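Local coordinates for glutathione transferase (PDB 1R9C), which catalyses the manganese-dependent hydration of the antibiotic fosfomycin and so confers resistance to it, working as a homodimer of the glyoxalase (VOC) superfamily, at residues Leu5-Phe10 with Asp51-Ile56; Glu23-Ala28 with Glu84-Leu89; Ile74-Phe79 with Leu119-Leu124; Arg65-Ile70 with Ser106-Asp111. All blocks are in the same frame, centred on the assembly; numbering follows the deposited sequence.

Interaction 1: Leu5-Phe10 with Asp51-Ile56. With MN (manganese (II) ion), chain D.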
# COMPACT_ATOMS: atom_id res chain seq x y z
N LEU A 5 -1.05 1.17 -9.97
CA LEU A 5 -0.15 0.97 -8.83
C LEU A 5 1.19 0.43 -9.34
O LEU A 5 1.21 -0.49 -10.18
CB LEU A 5 -0.78 -0.02 -7.85
CG LEU A 5 -0.01 -0.51 -6.63
CD1 LEU A 5 -0.05 0.54 -5.56
CD2 LEU A 5 -0.66 -1.82 -6.17
N SER A 6 2.29 0.97 -8.83
CA SER A 6 3.62 0.44 -9.12
C SER A 6 3.95 -0.67 -8.13
O SER A 6 4.14 -1.84 -8.51
CB SER A 6 4.67 1.57 -9.06
OG SER A 6 6.00 1.05 -9.18
N HIS A 7 4.04 -0.31 -6.85
CA HIS A 7 4.39 -1.28 -5.82
C HIS A 7 3.92 -0.81 -4.43
O HIS A 7 3.55 0.36 -4.27
CB HIS A 7 5.92 -1.57 -5.81
CG HIS A 7 6.82 -0.37 -5.60
ND1 HIS A 7 7.26 0.42 -6.64
CD2 HIS A 7 7.44 0.10 -4.48
CE1 HIS A 7 8.08 1.35 -6.17
NE2 HIS A 7 8.22 1.18 -4.86
N MET A 8 3.87 -1.73 -3.48
CA MET A 8 3.78 -1.37 -2.08
C MET A 8 5.00 -1.93 -1.35
O MET A 8 5.44 -3.05 -1.61
CB MET A 8 2.46 -1.88 -1.47
CG MET A 8 2.33 -3.41 -1.56
SD MET A 8 0.72 -4.06 -0.98
CE MET A 8 -0.37 -3.44 -2.27
N THR A 9 5.56 -1.13 -0.44
CA THR A 9 6.79 -1.51 0.24
C THR A 9 6.56 -1.52 1.74
O THR A 9 6.11 -0.52 2.30
CB THR A 9 7.92 -0.53 -0.12
OG1 THR A 9 8.34 -0.80 -1.46
CG2 THR A 9 9.18 -0.83 0.70
N PHE A 10 6.92 -2.64 2.36
CA PHE A 10 6.89 -2.81 3.83
C PHE A 10 8.27 -3.07 4.42
O PHE A 10 9.01 -3.90 3.90
CB PHE A 10 5.96 -3.99 4.19
CG PHE A 10 4.59 -3.87 3.55
CD1 PHE A 10 4.25 -4.65 2.45
CD2 PHE A 10 3.70 -2.91 4.00
CE1 PHE A 10 2.99 -4.52 1.82
CE2 PHE A 10 2.45 -2.77 3.39
CZ PHE A 10 2.10 -3.55 2.30
N ASP A 51 -0.47 -9.68 -10.33
CA ASP A 51 0.38 -8.68 -10.95
C ASP A 51 0.77 -7.56 -9.95
O ASP A 51 1.31 -6.54 -10.35
CB ASP A 51 -0.36 -8.07 -12.13
CG ASP A 51 -1.66 -7.44 -11.71
OD1 ASP A 51 -1.88 -7.30 -10.49
OD2 ASP A 51 -2.53 -7.02 -12.50
N ILE A 52 0.51 -7.76 -8.67
CA ILE A 52 0.85 -6.73 -7.68
C ILE A 52 2.28 -6.94 -7.15
O ILE A 52 2.61 -8.01 -6.64
CB ILE A 52 -0.17 -6.74 -6.53
CG1 ILE A 52 -1.56 -6.44 -7.08
CG2 ILE A 52 0.21 -5.72 -5.40
CD1 ILE A 52 -2.66 -6.89 -6.12
N TRP A 53 3.11 -5.91 -7.27
CA TRP A 53 4.48 -5.92 -6.77
C TRP A 53 4.49 -5.48 -5.31
O TRP A 53 4.07 -4.36 -5.00
CB TRP A 53 5.26 -4.94 -7.63
CG TRP A 53 6.73 -4.74 -7.36
CD1 TRP A 53 7.55 -5.44 -6.52
CD2 TRP A 53 7.54 -3.76 -8.00
NE1 TRP A 53 8.83 -4.93 -6.59
CE2 TRP A 53 8.86 -3.91 -7.50
CE3 TRP A 53 7.29 -2.77 -8.95
CZ2 TRP A 53 9.92 -3.10 -7.92
CZ3 TRP A 53 8.36 -1.97 -9.39
CH2 TRP A 53 9.65 -2.14 -8.87
N VAL A 54 4.94 -6.39 -4.44
CA VAL A 54 5.19 -6.08 -3.06
C VAL A 54 6.68 -6.17 -2.82
O VAL A 54 7.31 -7.17 -3.19
CB VAL A 54 4.52 -7.13 -2.11
CG1 VAL A 54 4.88 -6.83 -0.64
CG2 VAL A 54 3.05 -7.15 -2.36
N ALA A 55 7.24 -5.14 -2.20
CA ALA A 55 8.65 -5.17 -1.81
C ALA A 55 8.74 -5.18 -0.29
O ALA A 55 8.02 -4.45 0.37
CB ALA A 55 9.39 -3.94 -2.36
N ILE A 56 9.63 -6.02 0.25
CA ILE A 56 9.93 -5.96 1.66
C ILE A 56 11.41 -5.70 1.88
O ILE A 56 12.26 -6.20 1.11
CB ILE A 56 9.44 -7.22 2.43
CG1 ILE A 56 10.08 -8.53 1.91
CG2 ILE A 56 7.89 -7.32 2.35
CD1 ILE A 56 9.68 -9.76 2.70
MN MN D . 9.55 2.30 -3.75
O HOH W 1 0.02 -3.50 -10.11
O HOH W 2 2.15 -3.46 -8.54
O HOH W 3 10.46 0.37 -2.85
O HOH W 4 11.02 2.55 -5.60
O HOH W 5 11.64 3.24 -2.78
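Met-8 and Phe-10 reach into strand 52-58 through their backbones: Met-8 N donates to Trp-53 O, Ala-55 N to Met-8 O (2.8 Å), and Phe-10 N to Ala-55 O. This is a parallel ladder, the two strand axes running 23° apart, and alpha-hydrogens of Val-54, Thr-9 and Ile-56 lean on carbonyls between the bonds. Toward Leu-5 the strands part, and a water spans the gap, giving a hydrogen to Ser-6 O and taking one from Trp-53 N.

Apolar contacts line the face of Met-8, Val-54 and Phe-10. Met-8 CG lies against Val-54 CG2 at 3.9 Å; the bend at its chi3 swings CE round to Ile-52 CG2. Val-54 CG1 meets the edge of the Phe-10 ring, 3.8 Å from CD1. Flexible methionine, branched valine and flat phenylalanine together fill a buried face, which helix 15-26 and strand 69-73 help to cover.

The other face carries the metal chemistry. His-7 CB sits over the five-membered ring of Trp-53, 3.8 Å from its centroid, a CH-pi contact, while the two aromatic planes are inclined at 47°. With chi1 at 58° the imidazole stands beside the indole, and ND1 donates to Ser-6 OG at 2.9 Å. That bond leaves NE2 to bind manganese at 2.1 Å; His-69 and Glu-118 of the second subunit are further ligands. Thr-9 OG1 meets a water on the metal. The indole flank and the serine bond should limit rotation of the imidazole and probably hold NE2 toward the ion.

Interaction 2: Glu23-Ala28 with Glu84-Leu89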
# COMPACT_ATOMS: atom_id res chain seq x y z
N GLU A 23 3.57 -15.63 1.44
CA GLU A 23 3.33 -16.87 0.71
C GLU A 23 2.10 -17.61 1.27
O GLU A 23 1.27 -18.12 0.50
CB GLU A 23 4.57 -17.78 0.77
CG GLU A 23 5.72 -17.25 -0.09
CD GLU A 23 6.99 -18.08 0.06
OE1 GLU A 23 7.02 -18.99 0.92
OE2 GLU A 23 7.96 -17.81 -0.67
N GLY A 24 1.98 -17.61 2.59
CA GLY A 24 0.96 -18.39 3.28
C GLY A 24 -0.41 -17.78 3.08
O GLY A 24 -1.38 -18.51 2.82
N VAL A 25 -0.51 -16.45 3.20
CA VAL A 25 -1.81 -15.78 3.11
C VAL A 25 -2.18 -15.47 1.66
O VAL A 25 -3.30 -15.76 1.25
CB VAL A 25 -1.93 -14.51 3.99
CG1 VAL A 25 -3.32 -13.92 3.90
CG2 VAL A 25 -1.67 -14.81 5.42
N PHE A 26 -1.25 -14.91 0.89
CA PHE A 26 -1.62 -14.41 -0.43
C PHE A 26 -1.16 -15.26 -1.60
O PHE A 26 -1.42 -14.91 -2.73
CB PHE A 26 -1.13 -12.96 -0.65
CG PHE A 26 -1.49 -11.99 0.45
CD1 PHE A 26 -0.54 -11.60 1.37
CD2 PHE A 26 -2.75 -11.39 0.52
CE1 PHE A 26 -0.85 -10.65 2.38
CE2 PHE A 26 -3.06 -10.47 1.53
CZ PHE A 26 -2.11 -10.09 2.45
N ASP A 27 -0.47 -16.38 -1.33
CA ASP A 27 0.24 -17.12 -2.36
C ASP A 27 1.21 -16.22 -3.14
O ASP A 27 1.38 -16.36 -4.34
CB ASP A 27 -0.74 -17.85 -3.30
CG ASP A 27 -0.21 -19.19 -3.76
OD1 ASP A 27 0.85 -19.67 -3.25
OD2 ASP A 27 -0.81 -19.87 -4.64
N ALA A 28 1.83 -15.27 -2.44
CA ALA A 28 2.85 -14.44 -3.08
C ALA A 28 3.95 -15.32 -3.65
O ALA A 28 4.30 -16.32 -3.05
CB ALA A 28 3.44 -13.49 -2.06
N GLU A 84 -8.81 -19.48 8.04
CA GLU A 84 -7.97 -20.65 8.33
C GLU A 84 -6.48 -20.41 8.03
O GLU A 84 -5.64 -20.74 8.87
CB GLU A 84 -8.43 -21.85 7.50
CG GLU A 84 -9.57 -22.63 8.12
CD GLU A 84 -10.17 -23.68 7.17
OE1 GLU A 84 -9.42 -24.23 6.31
OE2 GLU A 84 -11.39 -23.96 7.29
N ARG A 85 -6.17 -19.89 6.84
CA ARG A 85 -4.78 -19.62 6.46
C ARG A 85 -4.17 -18.66 7.48
O ARG A 85 -3.06 -18.86 7.96
CB ARG A 85 -4.66 -19.02 5.04
CG ARG A 85 -4.88 -19.97 3.84
CD ARG A 85 -5.04 -19.22 2.49
NE ARG A 85 -4.71 -20.02 1.30
CZ ARG A 85 -3.83 -19.64 0.34
NH1 ARG A 85 -3.18 -18.50 0.42
NH2 ARG A 85 -3.59 -20.43 -0.70
N VAL A 86 -4.90 -17.58 7.79
CA VAL A 86 -4.42 -16.61 8.78
C VAL A 86 -4.16 -17.32 10.11
O VAL A 86 -3.13 -17.12 10.74
CB VAL A 86 -5.39 -15.39 8.90
CG1 VAL A 86 -5.00 -14.47 10.06
CG2 VAL A 86 -5.37 -14.60 7.56
N GLY A 87 -5.11 -18.18 10.50
CA GLY A 87 -4.97 -19.05 11.65
C GLY A 87 -3.70 -19.88 11.69
O GLY A 87 -2.98 -19.85 12.68
N LYS A 88 -3.39 -20.60 10.61
CA LYS A 88 -2.23 -21.50 10.62
C LYS A 88 -0.89 -20.74 10.74
O LYS A 88 0.10 -21.29 11.25
CB LYS A 88 -2.25 -22.42 9.39
N LEU A 89 -0.88 -19.47 10.34
CA LEU A 89 0.31 -18.63 10.49
C LEU A 89 0.46 -18.00 11.87
O LEU A 89 1.52 -17.46 12.19
CB LEU A 89 0.37 -17.56 9.42
CG LEU A 89 0.68 -18.06 8.00
CD1 LEU A 89 0.24 -16.99 7.04
CD2 LEU A 89 2.18 -18.38 7.82
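Two helices of the outer layer of this VOC fold, 15-26 and 79-89, meet here near their C-terminal ends, where Val-25 and Arg-85 come within 5.9 Å of each other, CA to CA. Both pack on one side of the beta-sheet, and Phe-109 of strand 106-110 lies beneath Val-25, Phe-26 and Val-86.

The apolar part of the contact is small and close. Leu-89 points its CD1 at Val-25 CG2, 3.3 Å away and tighter than carbon atoms usually pack. The same methyl lies 4.1 Å from Gly-24 CA; having no side chain, Gly-24 lets it come up against the backbone. Deeper in, Val-25 CG1 faces Val-86 CG2 at 4.2 Å, and CG1 also rests over the centre of the Phe-26 ring; the two branched valines fill the space between the helices above Phe-109.

The polar part belongs to Arg-85. Its chain runs extended from CG to NE and passes alongside Gly-24 O, carrying the guanidinium to the end of helix 15-26. Carbonyls of a last helical turn often lack amide partners, and a long cationic side chain can reach them; NH1 lies near both Gly-24 O and Val-25 O, but its angle to Gly-24 O is too poor for a hydrogen bond. A positive group at this end should also be favoured by the helix dipole, and Asp-27, which leaves the helix with positive phi (54°), holds an opposite charge nearby, though its carboxylate does not touch the guanidinium. Arg-85 NH1 gives Val-25 O one weak hydrogen bond of 2.9 Å, bent to 128°, with the oxygen at the guanidinium edge.

Interaction 3: Ile74-Phe79 with Leu119-Leu124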
# COMPACT_ATOMS: atom_id res chain seq x y z
N ILE A 74 -11.07 -11.00 -2.30
CA ILE A 74 -11.27 -12.44 -2.36
C ILE A 74 -12.75 -12.69 -2.63
O ILE A 74 -13.56 -11.76 -2.54
CB ILE A 74 -10.85 -13.17 -1.02
CG1 ILE A 74 -11.68 -12.65 0.17
CG2 ILE A 74 -9.34 -13.06 -0.74
CD1 ILE A 74 -11.84 -13.72 1.28
N ASP A 75 -13.09 -13.94 -2.94
CA ASP A 75 -14.45 -14.31 -3.19
C ASP A 75 -15.10 -14.72 -1.90
O ASP A 75 -14.46 -15.34 -1.05
CB ASP A 75 -14.53 -15.48 -4.18
CG ASP A 75 -15.96 -15.75 -4.62
OD1 ASP A 75 -16.65 -16.56 -3.98
OD2 ASP A 75 -16.49 -15.13 -5.55
N ASP A 76 -16.37 -14.39 -1.74
CA ASP A 76 -17.07 -14.76 -0.52
C ASP A 76 -16.96 -16.24 -0.12
O ASP A 76 -16.93 -16.56 1.08
CB ASP A 76 -18.55 -14.35 -0.56
CG ASP A 76 -19.16 -14.27 0.82
OD1 ASP A 76 -20.09 -15.05 1.08
OD2 ASP A 76 -18.75 -13.49 1.73
N ALA A 77 -16.89 -17.13 -1.12
CA ALA A 77 -16.81 -18.57 -0.88
C ALA A 77 -15.52 -19.00 -0.17
O ALA A 77 -15.49 -20.04 0.48
CB ALA A 77 -16.99 -19.37 -2.19
N ASP A 78 -14.48 -18.19 -0.30
CA ASP A 78 -13.17 -18.53 0.28
C ASP A 78 -12.97 -17.87 1.65
O ASP A 78 -11.90 -18.00 2.23
CB ASP A 78 -12.04 -18.09 -0.65
CG ASP A 78 -12.07 -18.80 -1.98
OD1 ASP A 78 -12.70 -19.86 -2.08
OD2 ASP A 78 -11.46 -18.36 -2.98
N PHE A 79 -13.98 -17.18 2.15
CA PHE A 79 -13.82 -16.46 3.42
C PHE A 79 -13.30 -17.37 4.55
O PHE A 79 -12.32 -17.05 5.20
CB PHE A 79 -15.14 -15.78 3.81
CG PHE A 79 -15.05 -14.95 5.06
CD1 PHE A 79 -14.78 -13.59 4.98
CD2 PHE A 79 -15.26 -15.52 6.29
CE1 PHE A 79 -14.70 -12.80 6.13
CE2 PHE A 79 -15.19 -14.74 7.46
CZ PHE A 79 -14.91 -13.38 7.37
N LEU A 119 -8.66 -8.82 3.99
CA LEU A 119 -9.19 -9.60 2.87
C LEU A 119 -10.68 -9.29 2.86
O LEU A 119 -11.36 -9.52 3.86
CB LEU A 119 -8.96 -11.10 3.11
CG LEU A 119 -7.48 -11.42 3.37
CD1 LEU A 119 -7.35 -12.83 3.90
CD2 LEU A 119 -6.65 -11.26 2.06
N HIS A 120 -11.16 -8.73 1.75
CA HIS A 120 -12.52 -8.20 1.65
C HIS A 120 -13.25 -8.89 0.47
O HIS A 120 -12.68 -8.98 -0.59
CB HIS A 120 -12.43 -6.67 1.42
CG HIS A 120 -13.77 -6.01 1.30
ND1 HIS A 120 -14.77 -6.20 2.22
CD2 HIS A 120 -14.27 -5.18 0.36
CE1 HIS A 120 -15.84 -5.51 1.86
NE2 HIS A 120 -15.57 -4.88 0.73
N THR A 121 -14.48 -9.36 0.67
CA THR A 121 -15.26 -10.09 -0.36
C THR A 121 -16.16 -9.19 -1.22
O THR A 121 -16.74 -9.64 -2.22
CB THR A 121 -16.11 -11.23 0.28
OG1 THR A 121 -17.24 -10.67 0.96
CG2 THR A 121 -15.30 -11.96 1.41
N GLY A 122 -16.26 -7.92 -0.85
CA GLY A 122 -17.23 -7.03 -1.46
C GLY A 122 -16.59 -6.06 -2.43
O GLY A 122 -15.39 -6.09 -2.64
N THR A 123 -17.41 -5.18 -3.02
CA THR A 123 -16.89 -4.21 -3.98
C THR A 123 -17.26 -2.77 -3.60
O THR A 123 -18.12 -2.54 -2.74
CB THR A 123 -17.49 -4.47 -5.40
OG1 THR A 123 -18.91 -4.23 -5.35
CG2 THR A 123 -17.40 -5.99 -5.82
N LEU A 124 -16.62 -1.81 -4.26
CA LEU A 124 -16.96 -0.41 -4.09
C LEU A 124 -18.41 -0.12 -4.47
O LEU A 124 -19.10 0.58 -3.73
CB LEU A 124 -16.00 0.47 -4.91
CG LEU A 124 -16.27 1.98 -4.95
CD1 LEU A 124 -16.24 2.58 -3.53
CD2 LEU A 124 -15.23 2.65 -5.81
O HOH W 6 -17.41 -12.29 -3.26
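Thr-121 turns its CG2 methyl to both Ile-74 and Phe-79 and its hydroxyl to Asp-76, using both branches of a side chain that suits a border between polar and apolar surroundings. With chi1 at 75°, OG1 lies between the backbone N and the carbonyl carbon, while CG2 is anti to the carbonyl carbon. That methyl reaches the edge of the Phe-79 ring, 4.0 Å from CD1, the two side chains crossing at about a right angle. It also meets Ile-74 CD1 at 3.9 Å. OG1 gives Asp-76 OD2 a weak hydrogen bond of 3.3 Å; the firmer partner of this carboxylate is Arg-105, in a salt bridge, and Arg-105 N also bonds to the threonine hydroxyl.

A backbone bond and a water bridge join the chain segments. Ile-74 N donates to His-120 O at 3.1 Å, from 38° above the carbonyl plane, and one water takes a hydrogen from Asp-76 N and gives one to Thr-121 O. Asp-75 folds the loop with an Asx turn, its OD1 accepting from Ala-77 N at 2.9 Å.

Ile-74 CG2 touches Leu-119 CD2, and both residues pack on Tyr-82 of helix 79-89. The contact thus ties the connection between strand 69-73 and that helix to the end of strand 116-120, the neighbouring parallel strand, while Ile-2 of the second subunit packs against Ile-74.

Interaction 4: Arg65-Ile70 with Ser106-Asp111. With MN (manganese (II) ion), chain C.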
# COMPACT_ATOMS: atom_id res chain seq x y z
N ARG A 65 0.20 -0.12 16.27
CA ARG A 65 -0.85 -0.52 15.35
C ARG A 65 -1.75 0.69 15.07
O ARG A 65 -1.94 1.54 15.92
CB ARG A 65 -1.64 -1.69 15.95
CG ARG A 65 -0.95 -3.04 15.66
CD ARG A 65 -1.28 -4.16 16.64
NE ARG A 65 -0.48 -5.37 16.35
CZ ARG A 65 -0.96 -6.61 16.37
NH1 ARG A 65 -2.25 -6.82 16.63
NH2 ARG A 65 -0.16 -7.66 16.13
N SER A 66 -2.28 0.76 13.86
CA SER A 66 -3.21 1.83 13.49
C SER A 66 -4.25 1.21 12.55
O SER A 66 -4.19 0.01 12.24
CB SER A 66 -2.45 2.98 12.80
OG SER A 66 -2.08 2.59 11.48
N TYR A 67 -5.19 2.02 12.08
CA TYR A 67 -6.22 1.48 11.20
C TYR A 67 -5.90 1.79 9.73
O TYR A 67 -6.72 1.54 8.86
CB TYR A 67 -7.60 2.02 11.62
CG TYR A 67 -8.75 1.19 11.12
CD1 TYR A 67 -9.02 -0.10 11.65
CD2 TYR A 67 -9.58 1.66 10.09
CE1 TYR A 67 -10.10 -0.88 11.15
CE2 TYR A 67 -10.66 0.90 9.60
CZ TYR A 67 -10.92 -0.37 10.14
OH TYR A 67 -11.98 -1.10 9.63
N ASN A 68 -4.71 2.32 9.45
CA ASN A 68 -4.22 2.36 8.08
C ASN A 68 -4.09 0.92 7.64
O ASN A 68 -3.59 0.08 8.40
CB ASN A 68 -2.85 3.08 8.00
CG ASN A 68 -2.97 4.53 8.37
OD1 ASN A 68 -3.42 5.33 7.56
ND2 ASN A 68 -2.64 4.87 9.62
N HIS A 69 -4.56 0.60 6.43
CA HIS A 69 -4.59 -0.79 6.03
C HIS A 69 -4.62 -0.91 4.49
O HIS A 69 -5.01 0.03 3.78
CB HIS A 69 -5.72 -1.61 6.74
CG HIS A 69 -7.14 -1.26 6.33
ND1 HIS A 69 -7.92 -0.37 7.04
CD2 HIS A 69 -7.93 -1.73 5.33
CE1 HIS A 69 -9.12 -0.30 6.48
NE2 HIS A 69 -9.16 -1.11 5.44
N ILE A 70 -4.15 -2.05 4.01
CA ILE A 70 -4.24 -2.39 2.60
C ILE A 70 -5.13 -3.62 2.48
O ILE A 70 -4.91 -4.61 3.20
CB ILE A 70 -2.82 -2.70 2.01
CG1 ILE A 70 -1.87 -1.50 2.09
CG2 ILE A 70 -2.91 -3.23 0.57
CD1 ILE A 70 -2.38 -0.21 1.40
N SER A 106 -15.16 -9.02 5.75
CA SER A 106 -13.72 -8.86 5.77
C SER A 106 -13.09 -9.66 6.88
O SER A 106 -13.73 -9.93 7.92
CB SER A 106 -13.35 -7.39 5.97
OG SER A 106 -13.93 -6.64 4.94
N ILE A 107 -11.85 -10.03 6.62
CA ILE A 107 -10.93 -10.52 7.64
C ILE A 107 -9.84 -9.43 7.77
O ILE A 107 -9.25 -9.03 6.75
CB ILE A 107 -10.27 -11.85 7.17
CG1 ILE A 107 -11.32 -12.93 6.91
CG2 ILE A 107 -9.19 -12.34 8.17
CD1 ILE A 107 -10.91 -13.90 5.81
N TYR A 108 -9.58 -8.95 8.99
CA TYR A 108 -8.47 -8.01 9.19
C TYR A 108 -7.47 -8.71 10.08
O TYR A 108 -7.86 -9.30 11.08
CB TYR A 108 -8.90 -6.74 9.92
CG TYR A 108 -9.92 -5.90 9.22
CD1 TYR A 108 -11.27 -6.20 9.35
CD2 TYR A 108 -9.56 -4.79 8.45
CE1 TYR A 108 -12.23 -5.45 8.72
CE2 TYR A 108 -10.56 -4.00 7.83
CZ TYR A 108 -11.88 -4.37 7.96
OH TYR A 108 -12.89 -3.64 7.38
N PHE A 109 -6.20 -8.65 9.71
CA PHE A 109 -5.14 -9.33 10.44
C PHE A 109 -3.88 -8.45 10.38
O PHE A 109 -3.84 -7.46 9.66
CB PHE A 109 -4.91 -10.75 9.87
CG PHE A 109 -4.25 -10.78 8.51
CD1 PHE A 109 -2.87 -10.87 8.39
CD2 PHE A 109 -5.02 -10.74 7.34
CE1 PHE A 109 -2.27 -10.87 7.13
CE2 PHE A 109 -4.43 -10.76 6.09
CZ PHE A 109 -3.05 -10.85 5.98
N TYR A 110 -2.89 -8.76 11.21
CA TYR A 110 -1.66 -7.98 11.28
C TYR A 110 -0.55 -8.94 10.89
O TYR A 110 -0.62 -10.12 11.23
CB TYR A 110 -1.40 -7.49 12.71
CG TYR A 110 -2.52 -6.64 13.26
CD1 TYR A 110 -3.60 -7.23 13.89
CD2 TYR A 110 -2.52 -5.25 13.07
CE1 TYR A 110 -4.64 -6.49 14.37
CE2 TYR A 110 -3.57 -4.48 13.53
CZ TYR A 110 -4.62 -5.11 14.21
OH TYR A 110 -5.66 -4.39 14.69
N ASP A 111 0.50 -8.45 10.23
CA ASP A 111 1.69 -9.26 10.06
C ASP A 111 2.51 -9.15 11.36
O ASP A 111 1.94 -8.84 12.45
CB ASP A 111 2.49 -8.79 8.83
CG ASP A 111 3.07 -7.39 9.02
OD1 ASP A 111 3.71 -6.89 8.10
OD2 ASP A 111 2.94 -6.73 10.08
MN MN C . -10.95 -1.62 4.57
O HOH W 7 2.14 -7.35 14.62
O HOH W 8 -12.82 -0.87 6.76
O HOH W 9 -11.64 0.48 4.71
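Arg-65 lays its guanidinium flat on the Tyr-110 ring, the planes 19° apart and CZ 3.8 Å from the ring centroid, a cation-pi stack. Its chain, extended from CG to NE, follows the same ring face, so CD adds a CH-pi contact and NH1 lies over the face near its rim, 3.1 Å from Tyr-110 CD1. While the guanidinium face rests on Tyr-110, NE bonds to Asn-114, NH2 makes a salt bridge with Asp-92, and a water joins NH2 to Asp-111 O, a reach that suits the long arginine.

Further along, Tyr-67, His-69 and Tyr-108 form an aromatic cluster in the metal-binding cleft of the VOC fold, where the sheet runs on into the second subunit. With chi1 at 69° the imidazole of His-69 is placed to give its ND1 hydrogen to Tyr-67 O (2.9 Å), near the ring plane, and NE2 binds the metal at 2.1 Å. Glu-118 of the same chain and His-7 of the second subunit complete the protein ligands. Tyr-108 turns its edge to the face of this ring, the planes 86° apart, with CE2 4.0 Å from His-69 NE2.

The hydroxyls of Tyr-67 and Tyr-108 stand 3.5 Å apart, OH to OH, and share a water instead of bonding directly; each tyrosine brings a ring to pack beside His-69 and a hydroxyl for this water. Their rings meet obliquely, and Arg-94 packs against both.

Interactions 1 and 3 are buried, interactions 2 and 4 only partly so. Within the chain, interaction 1 lies in one sheet and interactions 3 and 4 in the other; strand 5-12 pairs onward with the second subunit. Interaction 2 lies in the helical layer, packed on strand 106-110 and also on strand 44-49, reaching interaction 4 through Phe-109 and interaction 3 through Leu-119. It is apolar with an arginine at a helix end, whereas interaction 1 relies on ladder bonds, interaction 3 mixes backbone, water and threonine contacts, and interaction 4 pairs an outlying cation-pi stack with aromatics at the metal. Interactions 1 and 4 each supply a histidine ligand; those of one manganese site come from different subunits.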